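Local coordinates for protein lipase 2 (Yarrowia lipolytica, PDB 4JEI) that probably hydrolyses triacylglycerols as a class 3 lipase with an alpha/beta hydrolase fold, at residues T106-A111 and C123-G128; A112-T117 and Q131-T136; T226-I231 and E247-W252; I231-P236 and Q272-N277. The protein carries 2 engineered substitutions. One frame throughout, in Å; residues are numbered along the deposited sequence.

Interaction 1 of 4, residues T106-A111 and C123-G128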
# COMPACT_ATOMS: atom_id res chain seq x y z
N THR A 106 -18.47 1.09 5.67
CA THR A 106 -18.72 1.39 7.08
C THR A 106 -17.76 2.48 7.51
O THR A 106 -16.69 2.63 6.91
CB THR A 106 -18.73 0.15 8.00
OG1 THR A 106 -18.23 0.52 9.29
CG2 THR A 106 -17.89 -0.98 7.49
N ASN A 107 -18.15 3.24 8.54
CA ASN A 107 -17.35 4.33 9.09
C ASN A 107 -16.04 3.80 9.64
O ASN A 107 -16.01 2.72 10.24
CB ASN A 107 -18.13 5.11 10.13
CG ASN A 107 -17.46 6.37 10.62
OD1 ASN A 107 -16.54 6.94 10.01
ND2 ASN A 107 -17.92 6.84 11.75
N PHE A 108 -14.95 4.53 9.39
CA PHE A 108 -13.62 4.12 9.79
C PHE A 108 -13.33 4.13 11.30
O PHE A 108 -12.57 3.28 11.76
CB PHE A 108 -12.54 4.82 8.95
CG PHE A 108 -11.16 4.27 9.16
CD1 PHE A 108 -10.14 5.07 9.64
CD2 PHE A 108 -10.89 2.92 8.94
CE1 PHE A 108 -8.87 4.55 9.87
CE2 PHE A 108 -9.62 2.40 9.19
CZ PHE A 108 -8.61 3.22 9.63
N ASP A 109 -13.97 5.04 12.07
CA ASP A 109 -13.78 5.11 13.53
C ASP A 109 -14.25 3.84 14.29
O ASP A 109 -14.10 3.75 15.51
CB ASP A 109 -14.35 6.41 14.13
CG ASP A 109 -15.86 6.60 14.08
OD1 ASP A 109 -16.58 5.62 13.73
OD2 ASP A 109 -16.33 7.71 14.39
N LEU A 110 -14.82 2.88 13.54
CA LEU A 110 -15.28 1.58 14.02
C LEU A 110 -14.05 0.73 14.37
O LEU A 110 -14.08 -0.05 15.32
CB LEU A 110 -16.08 0.90 12.89
CG LEU A 110 -16.89 -0.36 13.23
CD1 LEU A 110 -18.26 -0.31 12.57
CD2 LEU A 110 -16.15 -1.62 12.79
N ALA A 111 -12.96 0.90 13.58
CA ALA A 111 -11.68 0.20 13.73
C ALA A 111 -10.92 0.62 14.99
O ALA A 111 -11.09 1.75 15.47
CB ALA A 111 -10.83 0.42 12.50
N CYS A 123 -16.34 9.58 6.82
CA CYS A 123 -15.11 8.87 6.46
C CYS A 123 -15.47 7.37 6.42
O CYS A 123 -15.32 6.66 7.42
CB CYS A 123 -13.99 9.16 7.45
SG CYS A 123 -13.27 10.83 7.32
N LEU A 124 -16.00 6.92 5.28
CA LEU A 124 -16.45 5.54 5.11
C LEU A 124 -15.46 4.71 4.33
O LEU A 124 -14.89 5.19 3.35
CB LEU A 124 -17.87 5.49 4.50
CG LEU A 124 -18.91 6.46 5.10
CD1 LEU A 124 -20.21 6.38 4.38
CD2 LEU A 124 -19.18 6.18 6.56
N VAL A 125 -15.22 3.47 4.80
CA VAL A 125 -14.24 2.52 4.24
C VAL A 125 -14.89 1.15 3.99
O VAL A 125 -15.79 0.75 4.73
CB VAL A 125 -13.02 2.42 5.22
CG1 VAL A 125 -12.13 1.22 4.92
CG2 VAL A 125 -12.20 3.69 5.22
N HIS A 126 -14.41 0.43 2.96
CA HIS A 126 -14.80 -0.94 2.58
C HIS A 126 -14.71 -1.81 3.83
O HIS A 126 -13.66 -1.83 4.47
CB HIS A 126 -13.83 -1.44 1.49
CG HIS A 126 -14.13 -2.79 0.91
ND1 HIS A 126 -14.13 -3.93 1.68
CD2 HIS A 126 -14.33 -3.15 -0.38
CE1 HIS A 126 -14.38 -4.94 0.86
NE2 HIS A 126 -14.51 -4.51 -0.40
N ASN A 127 -15.82 -2.47 4.21
CA ASN A 127 -15.88 -3.29 5.43
C ASN A 127 -14.85 -4.42 5.51
O ASN A 127 -14.40 -4.75 6.61
CB ASN A 127 -17.31 -3.78 5.75
CG ASN A 127 -17.72 -5.08 5.13
OD1 ASN A 127 -18.23 -5.13 4.01
ND2 ASN A 127 -17.54 -6.18 5.86
N GLY A 128 -14.50 -4.99 4.36
CA GLY A 128 -13.51 -6.05 4.27
C GLY A 128 -12.12 -5.55 4.60
O GLY A 128 -11.40 -6.19 5.38

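Interaction 2 of 4, residues A112-T117 and Q131-T136. Engineered in segment 112-117: Gln113 (natural residue Asn). Engineered in segment 131-136: Gln134 (natural residue Asn).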
# COMPACT_ATOMS: atom_id res chain seq x y z
N ALA A 112 -10.08 -0.29 15.53
CA ALA A 112 -9.27 -0.08 16.73
C ALA A 112 -8.23 1.04 16.55
O ALA A 112 -7.69 1.20 15.46
CB ALA A 112 -8.57 -1.37 17.13
N GLN A 113 -7.98 1.79 17.63
CA GLN A 113 -7.03 2.92 17.71
C GLN A 113 -7.39 4.15 16.85
O GLN A 113 -6.56 5.04 16.67
CB GLN A 113 -5.56 2.47 17.57
CG GLN A 113 -5.01 1.74 18.79
CD GLN A 113 -3.51 1.81 18.93
OE1 GLN A 113 -2.78 2.21 18.01
NE2 GLN A 113 -3.00 1.40 20.08
N ILE A 114 -8.64 4.21 16.37
CA ILE A 114 -9.19 5.33 15.60
C ILE A 114 -10.52 5.72 16.25
O ILE A 114 -11.42 4.88 16.36
CB ILE A 114 -9.32 5.04 14.07
CG1 ILE A 114 -7.94 4.87 13.41
CG2 ILE A 114 -10.11 6.13 13.33
CD1 ILE A 114 -7.58 3.48 13.11
N SER A 115 -10.61 6.97 16.72
CA SER A 115 -11.81 7.49 17.37
C SER A 115 -12.49 8.59 16.56
O SER A 115 -11.93 9.05 15.56
CB SER A 115 -11.51 7.94 18.80
OG SER A 115 -11.10 9.29 18.87
N SER A 116 -13.70 9.01 16.99
CA SER A 116 -14.56 10.03 16.38
C SER A 116 -13.86 11.37 16.13
O SER A 116 -14.12 11.99 15.10
CB SER A 116 -15.81 10.26 17.23
OG SER A 116 -16.40 9.03 17.63
N THR A 117 -13.00 11.83 17.06
CA THR A 117 -12.26 13.09 16.96
C THR A 117 -11.23 13.10 15.81
O THR A 117 -10.99 14.16 15.22
CB THR A 117 -11.60 13.48 18.29
OG1 THR A 117 -11.55 12.35 19.17
CG2 THR A 117 -12.31 14.63 18.97
N GLN A 131 -11.49 -5.07 8.24
CA GLN A 131 -11.10 -6.34 8.86
C GLN A 131 -9.63 -6.63 8.56
O GLN A 131 -8.93 -7.12 9.45
CB GLN A 131 -12.02 -7.50 8.43
CG GLN A 131 -11.60 -8.93 8.87
CD GLN A 131 -11.18 -9.14 10.33
OE1 GLN A 131 -10.25 -9.91 10.62
NE2 GLN A 131 -11.84 -8.48 11.27
N SER A 132 -9.15 -6.28 7.34
CA SER A 132 -7.75 -6.43 6.96
C SER A 132 -6.89 -5.60 7.90
O SER A 132 -5.97 -6.15 8.50
CB SER A 132 -7.52 -6.03 5.51
OG SER A 132 -8.16 -6.94 4.64
N TYR A 133 -7.27 -4.32 8.13
CA TYR A 133 -6.59 -3.42 9.07
C TYR A 133 -6.65 -3.98 10.51
O TYR A 133 -5.64 -3.97 11.20
CB TYR A 133 -7.15 -1.98 9.03
CG TYR A 133 -6.77 -1.17 10.25
CD1 TYR A 133 -7.66 -1.03 11.32
CD2 TYR A 133 -5.48 -0.67 10.41
CE1 TYR A 133 -7.28 -0.37 12.49
CE2 TYR A 133 -5.10 -0.01 11.57
CZ TYR A 133 -6.00 0.14 12.61
OH TYR A 133 -5.62 0.79 13.76
N GLN A 134 -7.86 -4.43 10.95
CA GLN A 134 -8.07 -4.99 12.28
C GLN A 134 -7.18 -6.19 12.51
O GLN A 134 -6.55 -6.27 13.57
CB GLN A 134 -9.55 -5.36 12.52
CG GLN A 134 -10.48 -4.16 12.72
CD GLN A 134 -10.48 -3.58 14.12
OE1 GLN A 134 -9.45 -3.44 14.78
NE2 GLN A 134 -11.66 -3.17 14.58
N ASN A 135 -7.08 -7.07 11.53
CA ASN A 135 -6.21 -8.22 11.58
C ASN A 135 -4.74 -7.86 11.68
O ASN A 135 -4.01 -8.47 12.40
CB ASN A 135 -6.44 -9.07 10.35
CG ASN A 135 -6.07 -10.51 10.54
OD1 ASN A 135 -6.18 -11.04 11.62
ND2 ASN A 135 -5.64 -11.15 9.49
N THR A 136 -4.32 -6.84 10.96
CA THR A 136 -2.97 -6.36 11.08
C THR A 136 -2.66 -5.94 12.49
O THR A 136 -1.69 -6.36 13.05
CB THR A 136 -2.74 -5.17 10.16
OG1 THR A 136 -3.06 -5.56 8.84
CG2 THR A 136 -1.34 -4.76 10.17

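Interaction 3 of 4, residues T226-I231 and E247-W252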
# COMPACT_ATOMS: atom_id res chain seq x y z
N THR A 226 0.55 2.60 -9.05
CA THR A 226 -0.37 1.93 -9.97
C THR A 226 0.38 1.56 -11.25
O THR A 226 1.41 2.17 -11.56
CB THR A 226 -1.60 2.78 -10.24
OG1 THR A 226 -1.19 3.97 -10.90
CG2 THR A 226 -2.37 3.12 -8.97
N HIS A 227 -0.14 0.58 -12.00
CA HIS A 227 0.49 0.09 -13.22
C HIS A 227 -0.52 -0.04 -14.36
O HIS A 227 -1.70 -0.32 -14.11
CB HIS A 227 1.19 -1.25 -12.91
CG HIS A 227 1.64 -2.05 -14.09
ND1 HIS A 227 1.17 -3.32 -14.31
CD2 HIS A 227 2.51 -1.72 -15.08
CE1 HIS A 227 1.75 -3.74 -15.43
NE2 HIS A 227 2.57 -2.80 -15.92
N ARG A 228 -0.06 0.19 -15.61
CA ARG A 228 -0.82 0.05 -16.85
C ARG A 228 -1.46 -1.34 -16.91
O ARG A 228 -0.76 -2.34 -16.75
CB ARG A 228 0.11 0.17 -18.06
CG ARG A 228 0.06 1.50 -18.79
CD ARG A 228 -0.21 1.39 -20.28
NE ARG A 228 0.19 0.10 -20.87
CZ ARG A 228 0.10 -0.19 -22.16
NH1 ARG A 228 -0.34 0.71 -23.02
NH2 ARG A 228 0.46 -1.39 -22.59
N GLY A 229 -2.77 -1.38 -17.10
CA GLY A 229 -3.50 -2.63 -17.21
C GLY A 229 -3.96 -3.27 -15.92
O GLY A 229 -4.75 -4.22 -15.97
N ASP A 230 -3.46 -2.79 -14.77
CA ASP A 230 -3.87 -3.34 -13.48
C ASP A 230 -5.27 -2.84 -13.15
O ASP A 230 -5.49 -1.63 -13.05
CB ASP A 230 -2.87 -2.99 -12.36
CG ASP A 230 -3.08 -3.75 -11.05
OD1 ASP A 230 -4.04 -4.54 -10.96
OD2 ASP A 230 -2.28 -3.54 -10.13
N ILE A 231 -6.22 -3.79 -13.05
CA ILE A 231 -7.63 -3.50 -12.78
C ILE A 231 -7.90 -3.21 -11.30
O ILE A 231 -8.80 -2.44 -10.99
CB ILE A 231 -8.57 -4.57 -13.40
CG1 ILE A 231 -9.94 -3.98 -13.78
CG2 ILE A 231 -8.73 -5.83 -12.53
CD1 ILE A 231 -9.97 -3.26 -15.14
N GLU A 247 -1.35 9.43 -6.91
CA GLU A 247 -0.93 8.31 -7.72
C GLU A 247 0.49 8.46 -8.29
O GLU A 247 0.94 9.57 -8.58
CB GLU A 247 -1.95 8.15 -8.86
CG GLU A 247 -1.79 6.91 -9.70
CD GLU A 247 -2.75 6.81 -10.86
OE1 GLU A 247 -3.61 7.71 -11.03
OE2 GLU A 247 -2.62 5.84 -11.63
N VAL A 248 1.19 7.31 -8.42
CA VAL A 248 2.50 7.13 -9.03
C VAL A 248 2.22 6.02 -10.05
O VAL A 248 1.90 4.89 -9.66
CB VAL A 248 3.63 6.77 -8.02
CG1 VAL A 248 4.95 6.52 -8.74
CG2 VAL A 248 3.79 7.87 -6.97
N PHE A 249 2.26 6.36 -11.34
CA PHE A 249 1.89 5.44 -12.41
C PHE A 249 3.03 4.88 -13.25
O PHE A 249 3.81 5.63 -13.85
CB PHE A 249 0.81 6.10 -13.28
CG PHE A 249 0.21 5.32 -14.42
CD1 PHE A 249 0.40 5.73 -15.74
CD2 PHE A 249 -0.62 4.24 -14.18
CE1 PHE A 249 -0.20 5.04 -16.79
CE2 PHE A 249 -1.21 3.54 -15.24
CZ PHE A 249 -1.00 3.95 -16.54
N ILE A 250 3.09 3.54 -13.33
CA ILE A 250 4.05 2.82 -14.17
C ILE A 250 3.35 2.66 -15.54
O ILE A 250 2.52 1.75 -15.71
CB ILE A 250 4.48 1.45 -13.55
CG1 ILE A 250 5.13 1.61 -12.16
CG2 ILE A 250 5.39 0.66 -14.50
CD1 ILE A 250 5.11 0.35 -11.31
N ASP A 251 3.66 3.57 -16.48
CA ASP A 251 3.11 3.56 -17.84
C ASP A 251 3.98 2.65 -18.72
O ASP A 251 4.58 3.10 -19.70
CB ASP A 251 3.04 5.00 -18.39
CG ASP A 251 2.26 5.18 -19.68
OD1 ASP A 251 2.23 6.32 -20.20
OD2 ASP A 251 1.68 4.18 -20.18
N TRP A 252 4.05 1.36 -18.36
CA TRP A 252 4.88 0.37 -19.04
C TRP A 252 4.25 -1.01 -18.89
O TRP A 252 3.72 -1.31 -17.82
CB TRP A 252 6.28 0.39 -18.41
CG TRP A 252 7.33 -0.34 -19.19
CD1 TRP A 252 7.99 -1.48 -18.81
CD2 TRP A 252 7.87 0.02 -20.46
NE1 TRP A 252 8.92 -1.83 -19.75
CE2 TRP A 252 8.87 -0.92 -20.78
CE3 TRP A 252 7.62 1.08 -21.36
CZ2 TRP A 252 9.61 -0.86 -21.97
CZ3 TRP A 252 8.37 1.14 -22.53
CH2 TRP A 252 9.34 0.18 -22.83

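Interaction 4 of 4, residues I231-P236 and Q272-N277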
# COMPACT_ATOMS: atom_id res chain seq x y z
N ILE A 231 -6.22 -3.79 -13.05
CA ILE A 231 -7.63 -3.50 -12.78
C ILE A 231 -7.90 -3.21 -11.30
O ILE A 231 -8.80 -2.44 -10.99
CB ILE A 231 -8.57 -4.57 -13.40
CG1 ILE A 231 -9.94 -3.98 -13.78
CG2 ILE A 231 -8.73 -5.83 -12.53
CD1 ILE A 231 -9.97 -3.26 -15.14
N VAL A 232 -7.11 -3.84 -10.39
CA VAL A 232 -7.23 -3.73 -8.93
C VAL A 232 -7.32 -2.27 -8.41
O VAL A 232 -8.29 -1.99 -7.70
CB VAL A 232 -6.22 -4.63 -8.17
CG1 VAL A 232 -6.43 -4.56 -6.66
CG2 VAL A 232 -6.32 -6.07 -8.66
N PRO A 233 -6.46 -1.30 -8.83
CA PRO A 233 -6.64 0.08 -8.34
C PRO A 233 -7.91 0.80 -8.83
O PRO A 233 -8.13 1.95 -8.44
CB PRO A 233 -5.35 0.78 -8.80
CG PRO A 233 -4.40 -0.31 -9.13
CD PRO A 233 -5.26 -1.39 -9.67
N GLN A 234 -8.75 0.14 -9.65
CA GLN A 234 -10.02 0.70 -10.15
C GLN A 234 -11.21 -0.02 -9.49
O GLN A 234 -12.36 0.39 -9.66
CB GLN A 234 -10.12 0.57 -11.67
CG GLN A 234 -9.13 1.45 -12.44
CD GLN A 234 -9.00 0.98 -13.87
OE1 GLN A 234 -9.36 1.69 -14.82
NE2 GLN A 234 -8.46 -0.22 -14.07
N VAL A 235 -10.91 -1.09 -8.73
CA VAL A 235 -11.84 -1.95 -8.01
C VAL A 235 -11.95 -1.47 -6.54
O VAL A 235 -10.91 -1.19 -5.94
CB VAL A 235 -11.37 -3.43 -8.14
CG1 VAL A 235 -12.11 -4.36 -7.20
CG2 VAL A 235 -11.50 -3.92 -9.58
N PRO A 236 -13.16 -1.33 -5.93
CA PRO A 236 -14.50 -1.60 -6.47
C PRO A 236 -14.96 -0.58 -7.52
O PRO A 236 -14.67 0.61 -7.39
CB PRO A 236 -15.41 -1.56 -5.22
CG PRO A 236 -14.48 -1.55 -4.04
CD PRO A 236 -13.24 -0.87 -4.53
N GLN A 272 -5.01 9.89 -17.84
CA GLN A 272 -3.67 9.60 -18.34
C GLN A 272 -3.00 8.46 -17.55
O GLN A 272 -2.02 7.89 -18.02
CB GLN A 272 -2.79 10.86 -18.28
CG GLN A 272 -3.06 11.88 -19.37
CD GLN A 272 -2.55 11.44 -20.72
OE1 GLN A 272 -3.32 11.10 -21.62
NE2 GLN A 272 -1.23 11.40 -20.87
N CYS A 273 -3.54 8.15 -16.36
CA CYS A 273 -2.98 7.13 -15.47
C CYS A 273 -3.90 5.90 -15.26
O CYS A 273 -4.50 5.46 -16.23
CB CYS A 273 -2.53 7.78 -14.16
SG CYS A 273 -1.47 9.23 -14.38
N SER A 274 -3.95 5.32 -14.03
CA SER A 274 -4.78 4.15 -13.67
C SER A 274 -6.23 4.20 -14.13
O SER A 274 -6.74 3.17 -14.58
CB SER A 274 -4.71 3.87 -12.17
OG SER A 274 -5.57 2.81 -11.77
N ALA A 275 -6.86 5.38 -14.06
CA ALA A 275 -8.26 5.60 -14.42
C ALA A 275 -8.55 5.47 -15.92
O ALA A 275 -9.71 5.26 -16.28
CB ALA A 275 -8.72 6.95 -13.89
N GLY A 276 -7.51 5.53 -16.76
CA GLY A 276 -7.62 5.42 -18.21
C GLY A 276 -7.44 4.02 -18.75
O GLY A 276 -7.37 3.83 -19.97
N ASN A 277 -7.39 3.01 -17.85
CA ASN A 277 -7.14 1.62 -18.24
C ASN A 277 -8.27 1.08 -19.11
O ASN A 277 -9.44 1.13 -18.73
CB ASN A 277 -6.81 0.71 -17.04
CG ASN A 277 -5.39 0.91 -16.51
OD1 ASN A 277 -4.58 1.55 -17.14
ND2 ASN A 277 -5.08 0.36 -15.34

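Interaction 1 of 4, residues T106-A111 and C123-G128
The Phe108 ring is met obliquely by Val125, whose CG2 lies 3.9 Å from Phe108 CB and 4.0 Å from Phe108 CD2; the two side chains run side by side in the same direction. The ring reaches away from strand 124-126 because CG stands opposite the backbone N (chi1 -170°), which takes it toward Leu170 and Ile173 of helix 163-177. The other ring here, that of His126, takes Gly128 N at its edge and in its plane.

The strands themselves form a short two-stranded antiparallel ladder. Thr106 and Val125 form a hydrogen-bonded pair, Thr106 N giving to Val125 O at 2.9 Å and Val125 N to Thr106 O at 2.7 Å. Asn107 and Leu124 form the next, non-hydrogen-bonded pair and put their side chains on the other face, where Leu124 CD2 packs 3.6 Å from Asn107 CA. As the strand ends, Phe108 N adds a third bond, to Cys123 O at 2.9 Å. Cys123 is itself tied to Cys120 by a disulfide.

His126 is the N-cap of helix 127-150, its ND1 accepting from Gly128 N at 2.9 Å. That bond needs a lone pair on ND1, so any proton of a neutral imidazole is likely to sit on NE2, while the joining of the two strands rests mainly on backbone N-H and C=O groups, little dependent on which side chains they carry, proline apart.

Interaction 2 of 4, residues A112-T117 and Q131-T136
This contact docks a loop on a helix: Ala112 and Ile114, in the irregular chain after strand 105-107, sit on Tyr133 and Gln134 of helix 127-150. Its main polar link is a hydrogen bond from Tyr133 OH to Ala112 O, 2.7 Å long. The carbonyl oxygen lies at the edge of the tyrosine ring, near its plane, whereas the donor is tilted 29° from the plane of the carbonyl. Tyr133 can reach this far because its CG lies opposite the backbone N (chi1 162°), which throws the phenol out from the helix toward the loop. Ile114 comes from the opposite direction, and its CD1 touches the phenol end obliquely, 3.7 Å from Tyr133 CZ.

A phenylalanine in place of Tyr133 would probably leave the Ala112 carbonyl without its donor and the loop held here by apolar contact and one weak bond.

That weak bond runs from Ala112 N to OE1 of Gln134, at 3.3 Å, with the glutamine chain bent at its second torsion to bring the amide over. Gln134 and Gln113 are engineered replacements for asparagines that begin Asn-Ile-Ser and Asn-Asn-Thr sequons, in keeping with the nonglycosylated form of the enzyme.

Around the contact, Tyr133 also touches Asn174 of helix 163-177, and Thr136 reaches Phe171 of the same helix. Thr136 also rests on Val68 of strand 68-75, placing this part of helix 127-150 between the loop and the central sheet.

Interaction 3 of 4, residues T226-I231 and E247-W252
Just ahead of Asp230, which probably supplies the acid of a Ser-His-Asp triad, Thr226 and His227 pair in parallel with Phe249 and Ile250. Thr226 N binds Val248 O (2.7 Å), Ile250 N binds Thr226 O (2.8 Å) and Arg228 N binds Ile250 O (3.0 Å), the first two nearly straight, the third more bent. Thr226 OG1, placed between its backbone N and carbonyl carbon (chi1 64°), appears to give to Glu247 OE2, over a distance too short to be taken literally.

In the alpha/beta hydrolase fold the acid typically follows a strand of the central sheet, and here strand 222-227 runs into a type II turn from His227 to Asp230. Asp230 then bonds His289 and Tyr292.

The Phe249 ring packs against the start of this turn, with Asp251 N over one face, toward the rim. Thr226 OG1 is in plane at its edge, 3.3 Å from CD2, and Arg228 CG approaches Phe249 CZ obliquely at 3.5 Å. An alanine at Phe249 would probably open a gap here and leave the Arg228 chain free to turn. Arg228 CD also meets Asp251 OD2 (3.4 Å), the two side chains crossing at a slant, but no N-H points at that carboxylate. His227 is held chiefly through ND1, bonded to Asn288 O; its NE2 makes a weak bond to Trp252 O.

Interaction 4 of 4, residues I231-P236 and Q272-N277
Pro233 and Gln234, in the 3-10 segment 232-234, face the 3-10 segment 274-276 with CA atoms 7.0 Å apart for Pro233 and Ser274, and 6.7 Å for Gln234 and Ala275; no hydrogen bond passes between the two segments.

Packing is therefore what joins them, and Gln234 does most of it. Its chain leaves beside the backbone N (chi1 -68°) and then runs extended, so that CG passes 3.6 Å from Ser274 O and the amide arrives beside Asn277. There Asn277 CB lies 3.5 Å from both Gln234 OE1 and Gln234 NE2, touching the two arms of the amide alike. The glutamine and asparagine amides stand almost perpendicular, their planes 87° apart, and do not bond to each other. Gln234 OE1 and Ser274 O are both acceptors, and their proximity gives no bond either. Next to them Ser274 OG, turned opposite its own backbone N, rests 3.6 Å from Pro233 CB.

Several polar groups of segment 272-277 have partners outside the contact. Ser274 N gives to Glu247 OE2, and the Asn277 amide makes weak bonds with Gly229 N and Asp230 O, while Cys273 is fixed by a disulfide to Cys265. In segment 231-236, Val232 N gives to Asp230 OD1, and Pro233 packs on the probable triad. The arrangement is thus that of a second shell in an alpha/beta hydrolase: one 3-10 turn in the loop that follows the presumed catalytic acid, packed against a second from the chain before helix 285-290.

In the fold
From the N terminus, the chain first closes the short loop of interaction 1, joining strands 105-107 and 124-126 ahead of helix 127-150. Interaction 2 crosses it, since its segments alternate with those of interaction 1; the two touch, with Phe108 CZ 3.6 Å from Ile114 CD1, and both use that helix. Much later, interaction 3 closes the excursion between neighbouring strands 222-227 and 247-250 of the central sheet. Interaction 4 shares Ile231 with it, crosses it, and brings in the loop before helix 285-290. The two pairs follow in series, with interactions 2 and 3 about 28 Å apart between centres, yet His126 and Pro236 put interactions 1 and 4 in touch.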